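Local coordinates for protein class I phosphodiesterase PDEB1 (Leishmania major, PDB 2R8Q) that is a class I phosphodiesterase whose all-helical catalytic domain, of the HD clan, holds a zinc ion, a magnesium ion and 3-isobutyl-1-methylxanthine, at residues 124-129 with 240-245; 110-115 with 248-253. All blocks are in the same frame, centred on the assembly; numbering follows the deposited sequence.

Interaction 1. Residues 124-129 with 240-245; sequences LLTELE and THRRLV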
ATOM      1  N   LEU A 124     -26.350 -13.841  13.554  1.00 18.03           N
ATOM      2  CA  LEU A 124     -26.584 -13.062  12.344  1.00 17.93           C
ATOM      3  C   LEU A 124     -25.547 -13.359  11.265  1.00 18.50           C
ATOM      4  O   LEU A 124     -25.648 -12.845  10.150  1.00 18.15           O
ATOM      5  CB  LEU A 124     -26.536 -11.569  12.677  1.00 19.31           C
ATOM      6  CG  LEU A 124     -27.425 -11.084  13.825  1.00 21.69           C
ATOM      7  CD1 LEU A 124     -27.036  -9.660  14.205  1.00 22.83           C
ATOM      8  CD2 LEU A 124     -28.885 -11.162  13.418  1.00 23.45           C
ATOM      9  N   LEU A 125     -24.564 -14.195  11.590  1.00 18.00           N
ATOM     10  CA  LEU A 125     -23.482 -14.517  10.659  1.00 17.23           C
ATOM     11  C   LEU A 125     -23.217 -16.007  10.488  1.00 16.94           C
ATOM     12  O   LEU A 125     -23.697 -16.831  11.268  1.00 18.64           O
ATOM     13  CB  LEU A 125     -22.183 -13.876  11.154  1.00 17.87           C
ATOM     14  CG  LEU A 125     -22.183 -12.380  11.454  1.00 17.27           C
ATOM     15  CD1 LEU A 125     -20.870 -12.003  12.132  1.00 18.58           C
ATOM     16  CD2 LEU A 125     -22.382 -11.599  10.158  1.00 17.66           C
ATOM     17  N   THR A 126     -22.444 -16.349   9.459  1.00 17.45           N
ATOM     18  CA  THR A 126     -22.065 -17.740   9.242  1.00 17.08           C
ATOM     19  C   THR A 126     -20.834 -17.966  10.115  1.00 17.89           C
ATOM     20  O   THR A 126     -20.229 -17.005  10.599  1.00 17.53           O
ATOM     21  CB  THR A 126     -21.680 -18.022   7.773  1.00 17.62           C
ATOM     22  OG1 THR A 126     -20.530 -17.246   7.413  1.00 16.17           O
ATOM     23  CG2 THR A 126     -22.838 -17.683   6.850  1.00 18.23           C
ATOM     24  N   GLU A 127     -20.459 -19.225  10.324  1.00 18.55           N
ATOM     25  CA  GLU A 127     -19.287 -19.517  11.143  1.00 17.82           C
ATOM     26  C   GLU A 127     -18.029 -18.967  10.477  1.00 16.71           C
ATOM     27  O   GLU A 127     -17.117 -18.494  11.153  1.00 17.50           O
ATOM     28  CB  GLU A 127     -19.151 -21.025  11.372  1.00 20.72           C
ATOM     29  CG  GLU A 127     -20.298 -21.621  12.167  1.00 25.11           C
ATOM     30  CD  GLU A 127     -20.067 -23.073  12.535  1.00 27.96           C
ATOM     31  OE1 GLU A 127     -19.713 -23.865  11.637  1.00 30.65           O
ATOM     32  OE2 GLU A 127     -20.248 -23.423  13.721  1.00 31.21           O
ATOM     33  N   LEU A 128     -17.982 -19.019   9.150  1.00 16.47           N
ATOM     34  CA  LEU A 128     -16.830 -18.497   8.425  1.00 16.33           C
ATOM     35  C   LEU A 128     -16.684 -16.998   8.677  1.00 16.53           C
ATOM     36  O   LEU A 128     -15.577 -16.500   8.878  1.00 16.59           O
ATOM     37  CB  LEU A 128     -16.974 -18.754   6.919  1.00 17.21           C
ATOM     38  CG  LEU A 128     -15.867 -18.153   6.044  1.00 19.02           C
ATOM     39  CD1 LEU A 128     -14.512 -18.695   6.473  1.00 20.42           C
ATOM     40  CD2 LEU A 128     -16.128 -18.478   4.580  1.00 20.44           C
ATOM     41  N   GLU A 129     -17.805 -16.282   8.669  1.00 15.28           N
ATOM     42  CA  GLU A 129     -17.779 -14.840   8.896  1.00 14.95           C
ATOM     43  C   GLU A 129     -17.349 -14.510  10.321  1.00 15.11           C
ATOM     44  O   GLU A 129     -16.661 -13.515  10.554  1.00 15.36           O
ATOM     45  CB  GLU A 129     -19.147 -14.243   8.556  1.00 14.97           C
ATOM     46  CG  GLU A 129     -19.443 -14.391   7.068  1.00 17.12           C
ATOM     47  CD  GLU A 129     -20.867 -14.071   6.673  1.00 18.02           C
ATOM     48  OE1 GLU A 129     -21.788 -14.223   7.506  1.00 17.51           O
ATOM     49  OE2 GLU A 129     -21.066 -13.694   5.499  1.00 18.13           O
ATOM     50  N   THR A 240     -24.899  -9.267   1.678  1.00 16.06           N
ATOM     51  CA  THR A 240     -24.566  -7.869   1.933  1.00 14.53           C
ATOM     52  C   THR A 240     -25.050  -7.431   3.306  1.00 15.24           C
ATOM     53  O   THR A 240     -24.431  -6.585   3.942  1.00 15.96           O
ATOM     54  CB  THR A 240     -25.169  -6.925   0.874  1.00 16.31           C
ATOM     55  OG1 THR A 240     -26.596  -6.883   1.018  1.00 19.60           O
ATOM     56  CG2 THR A 240     -24.795  -7.401  -0.525  1.00 15.46           C
ATOM     57  N   HIS A 241     -26.162  -7.999   3.759  1.00 15.52           N
ATOM     58  CA  HIS A 241     -26.676  -7.665   5.077  1.00 16.74           C
ATOM     59  C   HIS A 241     -25.694  -8.155   6.132  1.00 15.59           C
ATOM     60  O   HIS A 241     -25.352  -7.427   7.071  1.00 15.44           O
ATOM     61  CB  HIS A 241     -28.038  -8.318   5.310  1.00 15.40           C
ATOM     62  CG  HIS A 241     -29.173  -7.595   4.655  1.00 17.82           C
ATOM     63  ND1 HIS A 241     -30.492  -7.858   4.955  1.00 18.23           N
ATOM     64  CD2 HIS A 241     -29.186  -6.604   3.732  1.00 18.58           C
ATOM     65  CE1 HIS A 241     -31.270  -7.060   4.246  1.00 18.92           C
ATOM     66  NE2 HIS A 241     -30.502  -6.288   3.496  1.00 18.49           N
ATOM     67  N   ARG A 242     -25.235  -9.392   5.975  1.00 15.82           N
ATOM     68  CA  ARG A 242     -24.297  -9.955   6.929  1.00 14.66           C
ATOM     69  C   ARG A 242     -22.964  -9.211   6.876  1.00 15.41           C
ATOM     70  O   ARG A 242     -22.285  -9.069   7.896  1.00 15.76           O
ATOM     71  CB  ARG A 242     -24.103 -11.455   6.673  1.00 14.77           C
ATOM     72  CG  ARG A 242     -25.402 -12.252   6.741  1.00 15.51           C
ATOM     73  CD  ARG A 242     -25.135 -13.734   6.956  1.00 15.48           C
ATOM     74  NE  ARG A 242     -24.128 -14.228   6.023  1.00 16.23           N
ATOM     75  CZ  ARG A 242     -24.346 -14.471   4.735  1.00 16.33           C
ATOM     76  NH1 ARG A 242     -25.550 -14.283   4.205  1.00 18.08           N
ATOM     77  NH2 ARG A 242     -23.347 -14.878   3.965  1.00 17.78           N
ATOM     78  N   ARG A 243     -22.591  -8.720   5.695  1.00 15.70           N
ATOM     79  CA  ARG A 243     -21.337  -7.980   5.577  1.00 15.02           C
ATOM     80  C   ARG A 243     -21.435  -6.683   6.371  1.00 16.25           C
ATOM     81  O   ARG A 243     -20.500  -6.312   7.083  1.00 16.50           O
ATOM     82  CB  ARG A 243     -21.015  -7.659   4.114  1.00 16.03           C
ATOM     83  CG  ARG A 243     -19.658  -6.969   3.927  1.00 17.50           C
ATOM     84  CD  ARG A 243     -18.535  -7.801   4.547  1.00 21.18           C
ATOM     85  NE  ARG A 243     -18.652  -9.211   4.183  1.00 20.03           N
ATOM     86  CZ  ARG A 243     -18.209  -9.734   3.045  1.00 21.00           C
ATOM     87  NH1 ARG A 243     -17.598  -8.970   2.147  1.00 20.54           N
ATOM     88  NH2 ARG A 243     -18.400 -11.022   2.793  1.00 21.84           N
ATOM     89  N   LEU A 244     -22.568  -5.992   6.252  1.00 15.84           N
ATOM     90  CA  LEU A 244     -22.764  -4.748   6.981  1.00 15.95           C
ATOM     91  C   LEU A 244     -22.775  -5.033   8.487  1.00 14.80           C
ATOM     92  O   LEU A 244     -22.325  -4.212   9.287  1.00 15.45           O
ATOM     93  CB  LEU A 244     -24.068  -4.073   6.544  1.00 17.52           C
ATOM     94  CG  LEU A 244     -24.415  -2.738   7.212  1.00 19.21           C
ATOM     95  CD1 LEU A 244     -23.227  -1.788   7.168  1.00 19.02           C
ATOM     96  CD2 LEU A 244     -25.612  -2.130   6.498  1.00 18.95           C
ATOM     97  N   VAL A 245     -23.281  -6.199   8.876  1.00 14.83           N
ATOM     98  CA  VAL A 245     -23.288  -6.569  10.286  1.00 14.63           C
ATOM     99  C   VAL A 245     -21.846  -6.736  10.767  1.00 14.34           C
ATOM    100  O   VAL A 245     -21.499  -6.294  11.861  1.00 14.43           O
ATOM    101  CB  VAL A 245     -24.071  -7.885  10.528  1.00 15.36           C
ATOM    102  CG1 VAL A 245     -23.733  -8.451  11.911  1.00 15.36           C
ATOM    103  CG2 VAL A 245     -25.570  -7.619  10.430  1.00 17.57           C
TER
HETATM  104  O   HOH W   1     -20.911 -11.091   4.580  1.00 19.82           O

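Interaction 2. Residues 110-115 with 248-253; sequences QTLHTY and TLIKAG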
ATOM      1  N   GLN A 110     -10.878  -9.879  21.516  1.00 13.93           N
ATOM      2  CA  GLN A 110     -11.573 -10.464  22.660  1.00 13.76           C
ATOM      3  C   GLN A 110     -12.980  -9.886  22.815  1.00 14.07           C
ATOM      4  O   GLN A 110     -13.939 -10.609  23.115  1.00 14.21           O
ATOM      5  CB  GLN A 110     -10.749 -10.216  23.930  1.00 14.79           C
ATOM      6  CG  GLN A 110     -11.203 -10.976  25.181  1.00 17.27           C
ATOM      7  CD  GLN A 110     -12.333 -10.292  25.930  1.00 16.29           C
ATOM      8  OE1 GLN A 110     -12.373  -9.065  26.034  1.00 17.05           O
ATOM      9  NE2 GLN A 110     -13.249 -11.087  26.478  1.00 17.58           N
ATOM     10  N   THR A 111     -13.101  -8.583  22.593  1.00 13.17           N
ATOM     11  CA  THR A 111     -14.385  -7.902  22.708  1.00 13.53           C
ATOM     12  C   THR A 111     -15.364  -8.413  21.649  1.00 13.94           C
ATOM     13  O   THR A 111     -16.543  -8.645  21.937  1.00 15.51           O
ATOM     14  CB  THR A 111     -14.205  -6.381  22.556  1.00 14.16           C
ATOM     15  OG1 THR A 111     -13.358  -5.895  23.605  1.00 14.75           O
ATOM     16  CG2 THR A 111     -15.546  -5.672  22.622  1.00 15.59           C
ATOM     17  N   LEU A 112     -14.881  -8.599  20.425  1.00 13.85           N
ATOM     18  CA  LEU A 112     -15.748  -9.095  19.366  1.00 13.10           C
ATOM     19  C   LEU A 112     -16.243 -10.496  19.699  1.00 13.45           C
ATOM     20  O   LEU A 112     -17.377 -10.849  19.376  1.00 15.74           O
ATOM     21  CB  LEU A 112     -15.014  -9.095  18.022  1.00 14.31           C
ATOM     22  CG  LEU A 112     -14.810  -7.700  17.429  1.00 16.36           C
ATOM     23  CD1 LEU A 112     -13.952  -7.792  16.178  1.00 17.17           C
ATOM     24  CD2 LEU A 112     -16.162  -7.080  17.107  1.00 21.94           C
ATOM     25  N   HIS A 113     -15.399 -11.295  20.343  1.00 14.58           N
ATOM     26  CA  HIS A 113     -15.818 -12.637  20.715  1.00 15.90           C
ATOM     27  C   HIS A 113     -17.009 -12.494  21.660  1.00 16.85           C
ATOM     28  O   HIS A 113     -18.009 -13.191  21.504  1.00 15.86           O
ATOM     29  CB  HIS A 113     -14.675 -13.400  21.393  1.00 17.03           C
ATOM     30  CG  HIS A 113     -15.000 -14.831  21.706  1.00 18.46           C
ATOM     31  ND1 HIS A 113     -15.839 -15.195  22.737  1.00 18.83           N
ATOM     32  CD2 HIS A 113     -14.603 -15.984  21.118  1.00 18.54           C
ATOM     33  CE1 HIS A 113     -15.943 -16.511  22.773  1.00 18.93           C
ATOM     34  NE2 HIS A 113     -15.203 -17.016  21.800  1.00 18.93           N
ATOM     35  N   THR A 114     -16.926 -11.571  22.619  1.00 16.04           N
ATOM     36  CA  THR A 114     -18.045 -11.405  23.543  1.00 15.89           C
ATOM     37  C   THR A 114     -19.314 -10.934  22.834  1.00 17.42           C
ATOM     38  O   THR A 114     -20.416 -11.307  23.222  1.00 17.22           O
ATOM     39  CB  THR A 114     -17.722 -10.431  24.718  1.00 15.99           C
ATOM     40  OG1 THR A 114     -17.648  -9.081  24.242  1.00 16.81           O
ATOM     41  CG2 THR A 114     -16.413 -10.817  25.381  1.00 18.96           C
ATOM     42  N   TYR A 115     -19.170 -10.129  21.785  1.00 16.40           N
ATOM     43  CA  TYR A 115     -20.345  -9.654  21.062  1.00 16.11           C
ATOM     44  C   TYR A 115     -20.987 -10.793  20.284  1.00 16.57           C
ATOM     45  O   TYR A 115     -22.212 -10.919  20.238  1.00 17.58           O
ATOM     46  CB  TYR A 115     -19.969  -8.537  20.082  1.00 16.12           C
ATOM     47  CG  TYR A 115     -19.549  -7.231  20.723  1.00 16.35           C
ATOM     48  CD1 TYR A 115     -19.048  -6.190  19.944  1.00 17.19           C
ATOM     49  CD2 TYR A 115     -19.659  -7.026  22.102  1.00 17.83           C
ATOM     50  CE1 TYR A 115     -18.667  -4.982  20.509  1.00 16.89           C
ATOM     51  CE2 TYR A 115     -19.276  -5.814  22.681  1.00 18.53           C
ATOM     52  CZ  TYR A 115     -18.781  -4.798  21.874  1.00 17.47           C
ATOM     53  OH  TYR A 115     -18.385  -3.602  22.431  1.00 21.17           O
ATOM     54  N   THR A 248     -20.256  -3.323  11.129  1.00 15.18           N
ATOM     55  CA  THR A 248     -20.796  -2.614  12.276  1.00 13.72           C
ATOM     56  C   THR A 248     -20.234  -3.181  13.577  1.00 14.15           C
ATOM     57  O   THR A 248     -19.967  -2.430  14.519  1.00 15.26           O
ATOM     58  CB  THR A 248     -22.329  -2.681  12.282  1.00 15.83           C
ATOM     59  OG1 THR A 248     -22.820  -2.175  11.037  1.00 16.45           O
ATOM     60  CG2 THR A 248     -22.899  -1.838  13.412  1.00 15.98           C
ATOM     61  N   LEU A 249     -20.055  -4.499  13.629  1.00 13.52           N
ATOM     62  CA  LEU A 249     -19.496  -5.130  14.819  1.00 13.46           C
ATOM     63  C   LEU A 249     -18.049  -4.711  15.043  1.00 13.01           C
ATOM     64  O   LEU A 249     -17.674  -4.388  16.170  1.00 14.04           O
ATOM     65  CB  LEU A 249     -19.573  -6.657  14.730  1.00 14.83           C
ATOM     66  CG  LEU A 249     -20.946  -7.286  14.980  1.00 14.02           C
ATOM     67  CD1 LEU A 249     -20.892  -8.765  14.646  1.00 16.59           C
ATOM     68  CD2 LEU A 249     -21.359  -7.071  16.435  1.00 16.30           C
ATOM     69  N   ILE A 250     -17.223  -4.712  13.996  1.00 13.31           N
ATOM     70  CA  ILE A 250     -15.838  -4.312  14.215  1.00 14.55           C
ATOM     71  C   ILE A 250     -15.773  -2.841  14.609  1.00 15.15           C
ATOM     72  O   ILE A 250     -14.916  -2.447  15.399  1.00 15.62           O
ATOM     73  CB  ILE A 250     -14.921  -4.603  12.986  1.00 14.28           C
ATOM     74  CG1 ILE A 250     -13.456  -4.411  13.406  1.00 14.98           C
ATOM     75  CG2 ILE A 250     -15.275  -3.694  11.809  1.00 16.30           C
ATOM     76  CD1 ILE A 250     -12.433  -4.999  12.441  1.00 15.64           C
ATOM     77  N   LYS A 251     -16.692  -2.031  14.089  1.00 14.83           N
ATOM     78  CA  LYS A 251     -16.724  -0.621  14.461  1.00 15.22           C
ATOM     79  C   LYS A 251     -17.054  -0.535  15.946  1.00 14.86           C
ATOM     80  O   LYS A 251     -16.440   0.233  16.688  1.00 15.20           O
ATOM     81  CB  LYS A 251     -17.784   0.137  13.659  1.00 16.31           C
ATOM     82  CG  LYS A 251     -17.306   0.650  12.310  1.00 16.79           C
ATOM     83  CD  LYS A 251     -18.366   1.515  11.635  1.00 18.77           C
ATOM     84  CE  LYS A 251     -18.781   2.698  12.505  1.00 18.83           C
ATOM     85  NZ  LYS A 251     -17.637   3.580  12.873  1.00 19.20           N
ATOM     86  N   ALA A 252     -18.021  -1.340  16.379  1.00 14.14           N
ATOM     87  CA  ALA A 252     -18.433  -1.360  17.779  1.00 14.64           C
ATOM     88  C   ALA A 252     -17.263  -1.764  18.670  1.00 15.06           C
ATOM     89  O   ALA A 252     -16.997  -1.127  19.686  1.00 16.60           O
ATOM     90  CB  ALA A 252     -19.598  -2.333  17.973  1.00 15.39           C
ATOM     91  N   GLY A 253     -16.565  -2.829  18.291  1.00 15.10           N
ATOM     92  CA  GLY A 253     -15.434  -3.264  19.086  1.00 15.40           C
ATOM     93  C   GLY A 253     -14.364  -2.189  19.150  1.00 15.49           C
ATOM     94  O   GLY A 253     -13.724  -1.987  20.180  1.00 15.39           O
TER

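Interaction 1. Residues 124-129 with 240-245
Glu129 and Arg242 meet in a side-on, two-pronged salt bridge, built on a capping box at the start of helix 127-139. The box is reciprocal: Glu129 N donates to Thr126 OG1 at 3.2 Å, and Thr126 N returns a bond to Glu129 OE1 at 3.0 Å. That second bond reaches Glu129 OE1 on its anti side, 31° out of the carboxylate plane, while the syn lone pair receives Arg242 NE at 2.8 Å. OE1 is thus gripped twice, by a backbone N-H and by a guanidinium. It lies almost within the guanidinium plane, whereas the companion bond from Arg242 NH2 to Glu129 OE2, 3.0 Å long, is tilted from it. The two flat groups are turned 30° against each other. A bend at chi3 (-49°) carries the arginine's NE edge round to the acid, and Asp239 shares its NH2. Glu129 OE2 also bonds Tyr202 of helix 197-212 and accepts from water 1, so the buried carboxylate probably stays ionised.

Beside this polar pair the packing is aliphatic. Leu124 and Val245 lie nearly at right angles, CD1 against CG1. Leu125 CD2 rests against both Val245 CG1, at 3.8 Å, and the carbonyl O of Arg242, at 3.4 Å. Leu124 O, buried without a polar partner, faces Arg242 CD at 3.4 Å.

Interaction 2. Residues 110-115 with 248-253
Leu112 drives its CD2 methyl into the backbone of helix 239-254, stopping 3.2 Å from Leu249 O and 4.0 Å from Ile250 CA. Its CD1 branch comes up to Ile250 CG1, and CD2 also approaches Leu249 CB, so one leucine fork touches both Leu249 and Ile250. Tyr115, one turn later, supplies the other half of the contact. Its CE1 edge is directed at the partner helix: Gly253 N lies near the ring plane, 3.7 Å from CE1, and Ala252 CB comes within 3.8 Å of the same carbon, obliquely. Tyr115 CB meanwhile touches Leu249 CD2. At Gly253 the surface is bare backbone, which Thr111 CG2 meets at 4.3 Å from CA. The contact rests on van der Waals packing; Gly253 N, which the ring edge approaches, gives its hydrogen to Leu249 O within its own helix.

Behind this first shell, the ring of Tyr115 is backed by its own helix. With CG anti to the carbonyl carbon (chi1 -69°), the ring leans back along the chain, and Thr111 O sits 3.4 Å above one face, offset toward the rim. Thr111 O accepts from both Tyr115 N and Thr114 OG1, the latter at 2.6 Å.

The axes of 110-115 and 248-253 come within 9.4 Å at 126° between their N-to-C directions, a steep crossing far from both parallel and antiparallel, in a domain assembled from helices without strands. Helix 127-139 lies against both partners, its Leu134 and Ala137 touching Leu112, its Leu133 touching Leu249 and its Thr136 touching Ile250. Helix 302-324 brings Phe318 to Tyr115 and Ile321 to Ala252, while Trp331 and Cys332 of helix 330-348 also pack on Tyr115.

How the interactions relate
Helix 239-254 serves both contacts, with its earlier turns in interaction 1 and its later turns in interaction 2; their centres lie 13 Å apart. They touch directly where Leu125 CD1 packs on Leu249 CD1 at 4.1 Å. In sequence, interaction 1 is nested within the loop closed by interaction 2, and the partner helices, 102-118 and 127-139, are consecutive. Interaction 2 lies nearer the metals: the side chain of Ile250 is about 7 Å from the zinc ion and about 9 Å from the magnesium ion. The zinc ligands relate to the same three helices: His104 and Asp254 lie on 102-118 and 239-254, while His140 and Asp141 directly follow 127-139.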